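Local coordinates for protein beta-N-acetylhexosaminidase (Arthrobacter aurescens, PDB 3RCN) that probably hydrolyses terminal non-reducing N-acetyl-D-hexosamine residues from N-acetyl-beta-D-hexosaminides, as a member of glycosyl hydrolase family 20, at residues A[76-81]-A[134-139]; A[97-102]-A[235-240]; A[139-144]-A[168-173]. All coordinates share one frame; numbering follows the deposited sequence.

The three contacts lie close together where the N-terminal alpha-beta domain meets the catalytic barrel, with centres 11 Å (1 to 2 and 2 to 3) and 14 Å (1 to 3) apart. Contact 1 pairs strands of the small domain and runs into contact 3 through their common Gly139; a salt bridge of 2.9 Å from Glu78 OE1 to Arg141 NH2 also ties them. Contact 2 sets a helix of the small domain against a barrel turn, beyond which Thr239 N probably bonds Asn170 O of contact 3 (2.8 Å). Contacts 1 and 2 are remote from Glu316, the predicted proton donor, whereas the side chain of Met144 in contact 3 comes to about 11 Å from that of Glu316.

Contact 1: A[76-81]-A[134-139]; sequences DAEAYR and DKPRFG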
loop_
_atom_site.group_PDB
_atom_site.type_symbol
_atom_site.label_atom_id
_atom_site.label_comp_id
_atom_site.label_asym_id
_atom_site.label_seq_id
_atom_site.Cartn_x
_atom_site.Cartn_y
_atom_site.Cartn_z
ATOM N N ASP A 76 11.764 30.435 12.950
ATOM C CA ASP A 76 11.560 29.210 13.736
ATOM C C ASP A 76 11.924 27.943 12.948
ATOM O O ASP A 76 11.849 27.912 11.709
ATOM C CB ASP A 76 10.111 29.100 14.229
ATOM C CG ASP A 76 9.829 27.761 14.920
ATOM O OD1 ASP A 76 9.174 26.884 14.303
ATOM O OD2 ASP A 76 10.273 27.581 16.081
ATOM N N ALA A 77 12.322 26.902 13.675
ATOM C CA ALA A 77 12.711 25.621 13.077
ATOM C C ALA A 77 11.676 24.993 12.132
ATOM O O ALA A 77 12.054 24.391 11.141
ATOM C CB ALA A 77 13.103 24.621 14.165
ATOM N N GLU A 78 10.388 25.096 12.455
ATOM C CA GLU A 78 9.335 24.523 11.606
ATOM C C GLU A 78 8.787 25.547 10.626
ATOM O O GLU A 78 7.835 25.277 9.906
ATOM C CB GLU A 78 8.181 23.948 12.431
ATOM C CG GLU A 78 8.446 22.584 13.066
ATOM C CD GLU A 78 7.162 21.877 13.503
ATOM O OE1 GLU A 78 6.316 22.531 14.154
ATOM O OE2 GLU A 78 6.996 20.673 13.183
ATOM N N ALA A 79 9.384 26.730 10.614
ATOM C CA ALA A 79 8.901 27.836 9.798
ATOM C C ALA A 79 9.728 27.989 8.518
ATOM O O ALA A 79 10.912 27.661 8.489
ATOM C CB ALA A 79 8.908 29.145 10.610
ATOM N N TYR A 80 9.092 28.441 7.446
ATOM C CA TYR A 80 9.813 28.660 6.202
ATOM C C TYR A 80 9.283 29.869 5.443
ATOM O O TYR A 80 8.180 30.353 5.689
ATOM C CB TYR A 80 9.716 27.427 5.299
ATOM C CG TYR A 80 8.332 27.264 4.753
ATOM C CD1 TYR A 80 7.384 26.524 5.446
ATOM C CD2 TYR A 80 7.955 27.890 3.577
ATOM C CE1 TYR A 80 6.103 26.394 4.980
ATOM C CE2 TYR A 80 6.666 27.765 3.099
ATOM C CZ TYR A 80 5.749 27.006 3.805
ATOM O OH TYR A 80 4.465 26.869 3.349
ATOM N N ARG A 81 10.094 30.340 4.510
ATOM C CA ARG A 81 9.689 31.361 3.570
ATOM C C ARG A 81 9.899 30.776 2.173
ATOM O O ARG A 81 10.903 30.101 1.929
ATOM C CB ARG A 81 10.540 32.611 3.781
ATOM C CG ARG A 81 9.970 33.869 3.172
ATOM C CD ARG A 81 10.714 35.094 3.684
ATOM N NE ARG A 81 12.153 34.989 3.449
ATOM C CZ ARG A 81 13.066 34.868 4.413
ATOM N NH1 ARG A 81 12.688 34.856 5.686
ATOM N NH2 ARG A 81 14.358 34.773 4.105
ATOM N N ASP A 134 5.420 31.231 6.274
ATOM C CA ASP A 134 4.628 30.207 6.934
ATOM C C ASP A 134 5.258 29.649 8.211
ATOM O O ASP A 134 6.471 29.442 8.277
ATOM C CB ASP A 134 4.390 29.063 5.949
ATOM C CG ASP A 134 3.036 28.416 6.126
ATOM O OD1 ASP A 134 2.317 28.794 7.074
ATOM O OD2 ASP A 134 2.694 27.530 5.319
ATOM N N LYS A 135 4.420 29.416 9.221
ATOM C CA LYS A 135 4.806 28.722 10.444
ATOM C C LYS A 135 3.615 27.927 10.988
ATOM O O LYS A 135 2.475 28.204 10.626
ATOM C CB LYS A 135 5.340 29.706 11.494
ATOM C CG LYS A 135 4.281 30.312 12.410
ATOM C CD LYS A 135 3.451 31.390 11.726
ATOM C CE LYS A 135 3.651 32.740 12.407
ATOM N NZ LYS A 135 3.486 32.652 13.898
ATOM N N PRO A 136 3.874 26.903 11.815
ATOM C CA PRO A 136 2.773 26.200 12.486
ATOM C C PRO A 136 2.150 26.989 13.650
ATOM O O PRO A 136 2.873 27.625 14.414
ATOM C CB PRO A 136 3.444 24.926 13.016
ATOM C CG PRO A 136 4.859 25.305 13.223
ATOM C CD PRO A 136 5.187 26.325 12.146
ATOM N N ARG A 137 0.827 26.919 13.782
ATOM C CA ARG A 137 0.124 27.475 14.927
ATOM C C ARG A 137 0.391 26.622 16.152
ATOM O O ARG A 137 0.771 27.144 17.188
ATOM C CB ARG A 137 -1.378 27.535 14.671
ATOM C CG ARG A 137 -2.194 27.860 15.906
ATOM C CD ARG A 137 -3.686 27.817 15.604
ATOM N NE ARG A 137 -4.473 28.294 16.739
ATOM C CZ ARG A 137 -5.769 28.052 16.921
ATOM N NH1 ARG A 137 -6.451 27.326 16.041
ATOM N NH2 ARG A 137 -6.386 28.533 17.991
ATOM N N PHE A 138 0.208 25.309 16.034
ATOM C CA PHE A 138 0.532 24.402 17.146
ATOM C C PHE A 138 1.823 23.669 16.847
ATOM O O PHE A 138 2.137 23.395 15.685
ATOM C CB PHE A 138 -0.567 23.370 17.379
ATOM C CG PHE A 138 -1.893 23.963 17.732
ATOM C CD1 PHE A 138 -1.971 25.147 18.436
ATOM C CD2 PHE A 138 -3.065 23.332 17.363
ATOM C CE1 PHE A 138 -3.190 25.692 18.770
ATOM C CE2 PHE A 138 -4.291 23.877 17.690
ATOM C CZ PHE A 138 -4.349 25.062 18.399
ATOM N N GLY A 139 2.582 23.360 17.886
ATOM C CA GLY A 139 3.831 22.649 17.697
ATOM C C GLY A 139 3.625 21.148 17.663
ATOM O O GLY A 139 4.475 20.416 17.171
HETATM O O HOH W 1 7.022 21.106 17.099
#
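Tyr80 and Asp134 form an antiparallel hydrogen-bonded pair in the mixed sheet of the N-terminal domain, just where strand 125-134 gives way to the loop entering the catalytic barrel. Tyr80 N donates to Asp134 O (2.9 Å), and Asp134 N returns a bond of 3.0 Å to Tyr80 O. Both side chains leave the same face of the sheet and run side by side in the same direction. The phenol reaches this position because CG lies between the backbone N and the carbonyl carbon (chi1 71°). Asp134 CB sits over one ring face, 3.3 Å from Tyr80 CZ, and the carboxylate is turned 68° from the ring. At the far end Tyr80 OH is 2.7 Å from Asp134 OD2, a weak bond; the hydroxyl is also hydrogen-bonded to Thr104 OG1. The other carboxylate oxygen, Asp134 OD1, accepts from Trp483 NE1 and Trp15 N, two donors that should limit rotation of the group; the one from Trp483 links the strand end to the catalytic domain.

Past this pair the two segments meet through smaller groups. Ala79 CB packs against Lys135 CB at 3.7 Å, while the rest of the lysine chain leads away and its charged end has a cation-pi partner in Trp15. Residues 76-79 make a type I turn, with an Asx turn in which Asp76 OD1 accepts from Glu78 N. The extended Glu78 chain leaves that turn and crosses Pro136, its CB lying 3.7 Å from Pro136 CG. Its carboxylate turns to the barrel, with OE1 salt-bridged to Arg141 and OE2 bonded to Asn170. A water donates to Gly139 O at 2.6 Å and, weakly, to Glu78 OE1 at 3.3 Å.

Contact 2: A[97-102]-A[235-240]; sequences GAFYGA and DRHITV
The Schellman motif leading from a barrel helix towards strand 239-243 is met here by Phe99 of helix 95-109 in the N-terminal domain. His237, with positive phi, is its C-prime residue. With CG anti to N (chi1 179°), Phe99 reaches across to this turn and lays one ring face over the backbone of Arg236. Arg236 CA makes a CH-pi contact there, 4.1 Å from the Phe99 ring centroid. Nearer the rim, Phe99 CZ touches Arg236 CG at 3.7 Å. Beyond that atom the arginine turns away, and its guanidinium is held by Glu162 and by Phe232, so its charge is engaged within the barrel. His237 comes alongside from the opposite direction: its CD2 packs 3.7 Å from Phe99 CB, and the two rings are obliquely inclined, with 52° between their planes.

Tyr100, one residue further along the helix, reaches the same turn through a single water. Tyr100 OH donates to this water (2.7 Å), which in turn donates to Arg236 O at 2.9 Å, so one water bridges the hydroxyl and the carbonyl. Trp44 meets the Phe99 ring edge-to-face, and Ala165 of helix 154-166 also touches it. The site is thus an interdomain seam, packed against one of the helix-to-strand turns that a TIM barrel carries at the end remote from its catalytic mouth.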
loop_
_atom_site.group_PDB
_atom_site.type_symbol
_atom_site.label_atom_id
_atom_site.label_comp_id
_atom_site.label_asym_id
_atom_site.label_seq_id
_atom_site.Cartn_x
_atom_site.Cartn_y
_atom_site.Cartn_z
ATOM N N GLY A 97 11.460 22.831 8.687
ATOM C CA GLY A 97 10.937 23.997 8.000
ATOM C C GLY A 97 11.091 23.862 6.496
ATOM O O GLY A 97 10.151 24.099 5.733
ATOM N N ALA A 98 12.292 23.479 6.076
ATOM C CA ALA A 98 12.598 23.279 4.668
ATOM C C ALA A 98 11.696 22.193 4.091
ATOM O O ALA A 98 11.260 22.275 2.951
ATOM C CB ALA A 98 14.065 22.901 4.497
ATOM N N PHE A 99 11.420 21.177 4.897
ATOM C CA PHE A 99 10.566 20.091 4.469
ATOM C C PHE A 99 9.183 20.636 4.152
ATOM O O PHE A 99 8.626 20.350 3.096
ATOM C CB PHE A 99 10.489 19.007 5.557
ATOM C CG PHE A 99 9.598 17.858 5.199
ATOM C CD1 PHE A 99 10.040 16.860 4.340
ATOM C CD2 PHE A 99 8.309 17.777 5.706
ATOM C CE1 PHE A 99 9.213 15.790 3.997
ATOM C CE2 PHE A 99 7.472 16.710 5.366
ATOM C CZ PHE A 99 7.928 15.715 4.517
ATOM N N TYR A 100 8.628 21.427 5.067
ATOM C CA TYR A 100 7.284 21.961 4.874
ATOM C C TYR A 100 7.232 22.907 3.673
ATOM O O TYR A 100 6.235 22.953 2.955
ATOM C CB TYR A 100 6.757 22.603 6.163
ATOM C CG TYR A 100 6.601 21.586 7.270
ATOM C CD1 TYR A 100 6.105 20.311 6.996
ATOM C CD2 TYR A 100 6.990 21.871 8.574
ATOM C CE1 TYR A 100 5.963 19.348 8.000
ATOM C CE2 TYR A 100 6.866 20.904 9.595
ATOM C CZ TYR A 100 6.356 19.649 9.289
ATOM O OH TYR A 100 6.227 18.702 10.266
ATOM N N GLY A 101 8.317 23.636 3.439
ATOM C CA GLY A 101 8.401 24.488 2.270
ATOM C C GLY A 101 8.282 23.648 1.007
ATOM O O GLY A 101 7.528 23.988 0.108
ATOM N N ALA A 102 9.039 22.554 0.965
ATOM C CA ALA A 102 8.981 21.565 -0.097
ATOM C C ALA A 102 7.562 21.096 -0.380
ATOM O O ALA A 102 7.163 20.992 -1.544
ATOM C CB ALA A 102 9.869 20.365 0.240
ATOM N N ASP A 235 12.298 10.853 8.322
ATOM C CA ASP A 235 12.645 11.524 7.070
ATOM C C ASP A 235 11.606 12.593 6.733
ATOM O O ASP A 235 11.909 13.586 6.089
ATOM C CB ASP A 235 12.742 10.519 5.918
ATOM C CG ASP A 235 14.090 9.799 5.864
ATOM O OD1 ASP A 235 15.027 10.198 6.614
ATOM O OD2 ASP A 235 14.204 8.846 5.044
ATOM N N ARG A 236 10.365 12.345 7.134
ATOM C CA ARG A 236 9.258 13.292 6.972
ATOM C C ARG A 236 8.947 14.176 8.201
ATOM O O ARG A 236 7.876 14.795 8.271
ATOM C CB ARG A 236 8.017 12.582 6.423
ATOM C CG ARG A 236 8.200 12.092 4.977
ATOM C CD ARG A 236 7.555 10.729 4.778
ATOM N NE ARG A 236 7.856 10.159 3.471
ATOM C CZ ARG A 236 8.955 9.469 3.174
ATOM N NH1 ARG A 236 9.895 9.260 4.085
ATOM N NH2 ARG A 236 9.115 8.986 1.952
ATOM N N HIS A 237 9.809 14.119 9.221
ATOM C CA HIS A 237 9.682 15.001 10.386
ATOM C C HIS A 237 8.411 14.730 11.168
ATOM O O HIS A 237 7.748 15.629 11.681
ATOM C CB HIS A 237 9.811 16.479 9.992
ATOM C CG HIS A 237 11.180 16.827 9.512
ATOM N ND1 HIS A 237 12.221 17.102 10.374
ATOM C CD2 HIS A 237 11.705 16.871 8.264
ATOM C CE1 HIS A 237 13.316 17.333 9.675
ATOM N NE2 HIS A 237 13.029 17.202 8.391
ATOM N N ILE A 238 8.086 13.454 11.248
ATOM C CA ILE A 238 6.991 13.008 12.069
ATOM C C ILE A 238 7.576 12.209 13.232
ATOM O O ILE A 238 8.433 11.335 13.040
ATOM C CB ILE A 238 6.011 12.178 11.233
ATOM C CG1 ILE A 238 5.405 13.063 10.139
ATOM C CG2 ILE A 238 4.940 11.565 12.105
ATOM C CD1 ILE A 238 4.724 12.295 9.023
ATOM N N THR A 239 7.135 12.545 14.441
ATOM C CA THR A 239 7.548 11.834 15.637
ATOM C C THR A 239 6.557 10.688 15.826
ATOM O O THR A 239 5.346 10.889 15.701
ATOM C CB THR A 239 7.561 12.784 16.856
ATOM O OG1 THR A 239 8.607 13.750 16.694
ATOM C CG2 THR A 239 7.783 12.017 18.164
ATOM N N VAL A 240 7.066 9.484 16.071
ATOM C CA VAL A 240 6.190 8.342 16.313
ATOM C C VAL A 240 6.134 8.009 17.807
ATOM O O VAL A 240 7.107 7.514 18.384
ATOM C CB VAL A 240 6.652 7.087 15.550
ATOM C CG1 VAL A 240 5.758 5.913 15.895
ATOM C CG2 VAL A 240 6.633 7.329 14.035
HETATM O O HOH W 2 5.566 16.426 9.029
#

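Contact 3: A[139-144]-A[168-173]; sequences GYRGTM and KLNVLH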
loop_
_atom_site.group_PDB
_atom_site.type_symbol
_atom_site.label_atom_id
_atom_site.label_comp_id
_atom_site.label_asym_id
_atom_site.label_seq_id
_atom_site.Cartn_x
_atom_site.Cartn_y
_atom_site.Cartn_z
ATOM N N GLY A 139 2.582 23.360 17.886
ATOM C CA GLY A 139 3.831 22.649 17.697
ATOM C C GLY A 139 3.625 21.148 17.663
ATOM O O GLY A 139 4.475 20.416 17.171
ATOM N N TYR A 140 2.517 20.686 18.235
ATOM C CA TYR A 140 2.205 19.273 18.231
ATOM C C TYR A 140 0.917 19.102 17.434
ATOM O O TYR A 140 -0.161 19.480 17.909
ATOM C CB TYR A 140 2.052 18.811 19.685
ATOM C CG TYR A 140 1.639 17.367 19.899
ATOM C CD1 TYR A 140 2.438 16.499 20.641
ATOM C CD2 TYR A 140 0.435 16.881 19.397
ATOM C CE1 TYR A 140 2.051 15.180 20.873
ATOM C CE2 TYR A 140 0.045 15.563 19.616
ATOM C CZ TYR A 140 0.863 14.716 20.353
ATOM O OH TYR A 140 0.491 13.403 20.563
ATOM N N ARG A 141 1.033 18.557 16.218
ATOM C CA ARG A 141 -0.130 18.348 15.365
ATOM C C ARG A 141 -0.203 16.860 15.047
ATOM O O ARG A 141 0.527 16.344 14.195
ATOM C CB ARG A 141 0.055 19.178 14.094
ATOM C CG ARG A 141 0.495 20.619 14.394
ATOM C CD ARG A 141 0.781 21.475 13.161
ATOM N NE ARG A 141 1.915 20.984 12.385
ATOM C CZ ARG A 141 3.195 21.078 12.751
ATOM N NH1 ARG A 141 4.156 20.600 11.959
ATOM N NH2 ARG A 141 3.525 21.645 13.902
ATOM N N GLY A 142 -1.141 16.195 15.708
ATOM C CA GLY A 142 -1.108 14.755 15.779
ATOM C C GLY A 142 -2.148 14.002 14.998
ATOM O O GLY A 142 -3.163 14.556 14.595
ATOM N N THR A 143 -1.915 12.704 14.867
ATOM C CA THR A 143 -2.937 11.760 14.470
ATOM C C THR A 143 -2.622 10.467 15.188
ATOM O O THR A 143 -1.462 10.038 15.260
ATOM C CB THR A 143 -2.926 11.471 12.946
ATOM O OG1 THR A 143 -3.236 12.666 12.221
ATOM C CG2 THR A 143 -3.949 10.414 12.613
HETATM N N MSE A 144 -3.658 9.829 15.696
HETATM C CA MSE A 144 -3.495 8.511 16.264
HETATM C C MSE A 144 -4.035 7.473 15.308
HETATM O O MSE A 144 -5.042 7.676 14.642
HETATM C CB MSE A 144 -4.226 8.400 17.580
HETATM C CG MSE A 144 -3.767 7.232 18.388
HETATM SE SE MSE A 144 -5.248 6.452 19.345
HETATM C CE MSE A 144 -6.083 5.605 17.804
ATOM N N LYS A 168 1.393 18.429 6.697
ATOM C CA LYS A 168 2.261 19.058 7.685
ATOM C C LYS A 168 1.958 18.622 9.116
ATOM O O LYS A 168 2.273 19.334 10.048
ATOM C CB LYS A 168 2.157 20.582 7.581
ATOM C CG LYS A 168 2.710 21.194 6.273
ATOM C CD LYS A 168 2.585 22.732 6.289
ATOM C CE LYS A 168 3.359 23.428 5.161
ATOM N NZ LYS A 168 2.744 23.261 3.813
ATOM N N LEU A 169 1.362 17.443 9.269
ATOM C CA LEU A 169 1.173 16.817 10.567
ATOM C C LEU A 169 2.513 16.257 11.010
ATOM O O LEU A 169 3.188 15.594 10.222
ATOM C CB LEU A 169 0.126 15.705 10.490
ATOM C CG LEU A 169 -1.267 16.233 10.127
ATOM C CD1 LEU A 169 -2.213 15.127 9.711
ATOM C CD2 LEU A 169 -1.866 17.040 11.268
ATOM N N ASN A 170 2.941 16.627 12.223
ATOM C CA ASN A 170 4.191 16.131 12.804
ATOM C C ASN A 170 4.168 14.997 13.850
ATOM O O ASN A 170 5.224 14.558 14.284
ATOM C CB ASN A 170 5.058 17.290 13.288
ATOM C CG ASN A 170 4.426 18.050 14.418
ATOM O OD1 ASN A 170 3.380 17.662 14.938
ATOM N ND2 ASN A 170 5.066 19.142 14.818
ATOM N N VAL A 171 3.000 14.510 14.260
ATOM C CA VAL A 171 2.996 13.442 15.265
ATOM C C VAL A 171 2.087 12.299 14.894
ATOM O O VAL A 171 0.937 12.502 14.510
ATOM C CB VAL A 171 2.612 13.927 16.725
ATOM C CG1 VAL A 171 2.586 12.753 17.686
ATOM C CG2 VAL A 171 3.589 14.942 17.240
ATOM N N LEU A 172 2.611 11.090 15.021
ATOM C CA LEU A 172 1.820 9.900 14.773
ATOM C C LEU A 172 1.841 9.089 16.034
ATOM O O LEU A 172 2.902 8.618 16.479
ATOM C CB LEU A 172 2.389 9.055 13.627
ATOM C CG LEU A 172 1.824 7.622 13.584
ATOM C CD1 LEU A 172 0.365 7.592 13.113
ATOM C CD2 LEU A 172 2.677 6.733 12.703
ATOM N N HIS A 173 0.659 8.936 16.608
ATOM C CA HIS A 173 0.512 8.205 17.843
ATOM C C HIS A 173 0.019 6.812 17.441
ATOM O O HIS A 173 -1.066 6.656 16.878
ATOM C CB HIS A 173 -0.457 8.955 18.759
ATOM C CG HIS A 173 -0.812 8.223 20.015
ATOM N ND1 HIS A 173 -1.123 8.874 21.190
ATOM C CD2 HIS A 173 -0.927 6.898 20.277
ATOM C CE1 HIS A 173 -1.412 7.983 22.122
ATOM N NE2 HIS A 173 -1.301 6.777 21.592
HETATM O O HOH W 3 -0.054 11.340 22.696
#
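Arg141 grips Lys168 O side-on with two nitrogens, NE at 2.9 Å and NH1 at 3.0 Å, the carbonyl oxygen lying in the guanidinium plane. Asn170 bridges the backbone of the first strand: its OD1 accepts from Arg141 N (2.8 Å, N-H...O 167°), and its ND2 donates to Gly139 O at 2.7 Å. The amide also covers one guanidinium face, its plane 42° from it. A leucine in place of Arg141 would probably leave Lys168 O without its two donors, Glu78 OE1 without its salt bridge, and the Asn170 amide without the guanidinium packed on it.

Beyond this, strands 140-146 and 171-178 run parallel, the two ends of a beta-alpha-beta unit of the TIM barrel whose connection is helix 154-166. Val171 N to Arg141 O, Thr143 N to Val171 O and His173 N to Thr143 O (2.7 Å) join them. On one face Val171 CG2 sits over the centre of the Tyr140 ring, 3.9 Å from its centroid, while Tyr140 OH bonds Gln453. Further along, CG of Met144, a selenomethionine, lies over the imidazole of His173, 3.4 Å from its CD2; His173 NE2 is bonded to Glu243.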